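Local coordinates for DNA replication licensing factor MCM related protein (PDB 4ME3), which probably acts, as the full-length archaeal MCM protein, as an ATP-driven DNA helicase in replication, this fragment being its zinc-binding N-terminal domain, at residues Asn97-Asp102 and Glu221-Gly226. Numbering follows the deposited sequence.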
loop_
_atom_site.group_PDB
_atom_site.type_symbol
_atom_site.label_atom_id
_atom_site.label_comp_id
_atom_site.label_asym_id
_atom_site.label_seq_id
_atom_site.Cartn_x
_atom_site.Cartn_y
_atom_site.Cartn_z
ATOM N N ASN A 97 -2.890 6.301 3.519
ATOM C CA ASN A 97 -3.525 5.201 2.808
ATOM C C ASN A 97 -4.788 5.647 2.097
ATOM O O ASN A 97 -5.801 5.947 2.731
ATOM C CB ASN A 97 -3.887 4.078 3.771
ATOM C CG ASN A 97 -2.720 3.637 4.617
ATOM O OD1 ASN A 97 -1.627 3.396 4.110
ATOM N ND2 ASN A 97 -2.943 3.532 5.918
ATOM N N LEU A 98 -4.720 5.683 0.775
ATOM C CA LEU A 98 -5.890 5.901 -0.047
ATOM C C LEU A 98 -6.417 4.530 -0.438
ATOM O O LEU A 98 -5.700 3.735 -1.046
ATOM C CB LEU A 98 -5.518 6.718 -1.286
ATOM C CG LEU A 98 -6.643 7.068 -2.259
ATOM C CD1 LEU A 98 -7.782 7.766 -1.552
ATOM C CD2 LEU A 98 -6.095 7.940 -3.380
ATOM N N ARG A 99 -7.657 4.247 -0.060
ATOM C CA ARG A 99 -8.259 2.944 -0.307
ATOM C C ARG A 99 -9.496 3.075 -1.182
ATOM O O ARG A 99 -10.191 4.089 -1.147
ATOM C CB ARG A 99 -8.615 2.268 1.017
ATOM C CG ARG A 99 -7.414 2.063 1.925
ATOM C CD ARG A 99 -7.755 1.248 3.161
ATOM N NE ARG A 99 -6.589 1.074 4.023
ATOM C CZ ARG A 99 -5.552 0.300 3.728
ATOM N NH1 ARG A 99 -5.523 -0.379 2.588
ATOM N NH2 ARG A 99 -4.534 0.202 4.575
ATOM N N ILE A 100 -9.756 2.041 -1.972
ATOM C CA ILE A 100 -10.906 2.017 -2.862
ATOM C C ILE A 100 -11.966 1.089 -2.285
ATOM O O ILE A 100 -11.663 -0.029 -1.875
ATOM C CB ILE A 100 -10.515 1.503 -4.263
ATOM C CG1 ILE A 100 -9.330 2.294 -4.821
ATOM C CG2 ILE A 100 -11.699 1.588 -5.217
ATOM C CD1 ILE A 100 -9.565 3.787 -4.887
ATOM N N LYS A 101 -13.209 1.560 -2.248
ATOM C CA LYS A 101 -14.325 0.738 -1.801
ATOM C C LYS A 101 -15.419 0.724 -2.866
ATOM O O LYS A 101 -15.290 1.366 -3.910
ATOM C CB LYS A 101 -14.885 1.264 -0.476
ATOM C CG LYS A 101 -15.448 2.672 -0.563
ATOM C CD LYS A 101 -16.119 3.101 0.730
ATOM C CE LYS A 101 -16.612 4.534 0.628
ATOM N NZ LYS A 101 -17.255 5.013 1.881
ATOM N N ASP A 102 -16.485 -0.025 -2.601
ATOM C CA ASP A 102 -17.639 -0.086 -3.494
ATOM C C ASP A 102 -17.278 -0.651 -4.872
ATOM O O ASP A 102 -17.714 -0.142 -5.906
ATOM C CB ASP A 102 -18.278 1.298 -3.631
ATOM C CG ASP A 102 -18.756 1.858 -2.299
ATOM O OD1 ASP A 102 -19.046 1.065 -1.376
ATOM O OD2 ASP A 102 -18.847 3.098 -2.174
ATOM N N GLU A 221 -2.071 -4.596 5.930
ATOM C CA GLU A 221 -1.132 -3.667 6.547
ATOM C C GLU A 221 -1.835 -2.522 7.258
ATOM O O GLU A 221 -2.963 -2.154 6.918
ATOM C CB GLU A 221 -0.177 -3.087 5.502
ATOM C CG GLU A 221 0.793 -4.089 4.904
ATOM C CD GLU A 221 1.888 -3.416 4.098
ATOM O OE1 GLU A 221 1.683 -2.262 3.662
ATOM O OE2 GLU A 221 2.953 -4.035 3.903
ATOM N N ASP A 222 -1.140 -1.968 8.248
ATOM C CA ASP A 222 -1.578 -0.770 8.954
ATOM C C ASP A 222 -2.992 -0.942 9.518
ATOM O O ASP A 222 -3.226 -1.836 10.334
ATOM C CB ASP A 222 -1.448 0.443 8.023
ATOM C CG ASP A 222 -1.337 1.756 8.775
ATOM O OD1 ASP A 222 -1.293 1.736 10.025
ATOM O OD2 ASP A 222 -1.265 2.812 8.107
ATOM N N ASP A 223 -3.928 -0.099 9.092
ATOM C CA ASP A 223 -5.285 -0.123 9.626
ATOM C C ASP A 223 -6.044 -1.410 9.308
ATOM O O ASP A 223 -7.074 -1.690 9.923
ATOM C CB ASP A 223 -6.085 1.086 9.117
ATOM C CG ASP A 223 -5.915 1.321 7.623
ATOM O OD1 ASP A 223 -4.759 1.381 7.157
ATOM O OD2 ASP A 223 -6.935 1.454 6.912
ATOM N N LEU A 224 -5.545 -2.188 8.352
ATOM C CA LEU A 224 -6.201 -3.436 7.975
ATOM C C LEU A 224 -5.642 -4.653 8.717
ATOM O O LEU A 224 -6.238 -5.726 8.678
ATOM C CB LEU A 224 -6.104 -3.656 6.461
ATOM C CG LEU A 224 -6.821 -2.612 5.601
ATOM C CD1 LEU A 224 -6.757 -3.004 4.131
ATOM C CD2 LEU A 224 -8.260 -2.433 6.055
ATOM N N ALA A 225 -4.508 -4.495 9.395
ATOM C CA ALA A 225 -3.928 -5.611 10.139
ATOM C C ALA A 225 -4.711 -5.886 11.421
ATOM O O ALA A 225 -5.223 -4.967 12.052
ATOM C CB ALA A 225 -2.467 -5.333 10.462
ATOM N N GLY A 226 -4.801 -7.157 11.793
ATOM C CA GLY A 226 -5.416 -7.552 13.046
ATOM C C GLY A 226 -6.931 -7.609 13.010
ATOM O O GLY A 226 -7.574 -7.528 14.052
HETATM O O HOH W 1 0.530 2.302 5.421
#
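A side-on salt bridge between Arg99 and Asp223, flanked by an amide-carboxylate hydrogen bond from Asn97 to Asp222, ties strand 97-101 to the short 3-10 turn that follows strand 215-221. Arg99 runs extended from CG to NE and presents two nitrogens, one to each carboxylate oxygen: NH2 reaches Asp223 OD1 at 2.8 Å, almost straight at 169°, whereas NE meets OD2 at 2.9 Å on a more bent path. Both oxygens are approached on their syn sides, although the guanidinium and carboxylate planes are turned 46° apart. Leu224 CD1 rests over one face of the guanidinium, 3.3 Å from NH1, and that nitrogen also bonds to the carbonyl of Ile262. Truncating Arg99 to an alanine would probably leave the Asp223 carboxylate without this countercharge and open a gap beside Leu224. Two residues earlier, Asn97 ND2 donates to Asp222 OD2 at 2.9 Å; the acceptor lies in the amide plane, but the donor stands above the carboxylate plane. With chi1 at -157°, the Asp222 carboxylate is turned away from its own backbone N and swings over to this amide. A water donates to Asn97 OD1 and, at a longer 3.3 Å, to Asp222 OD2, which also forms a salt bridge with Arg45. Far from the zinc site, this polar interface joins the two-stranded parallel sheet of the helical subdomain to a loop of the OB fold, two characteristic parts of the MCM N-terminal domain.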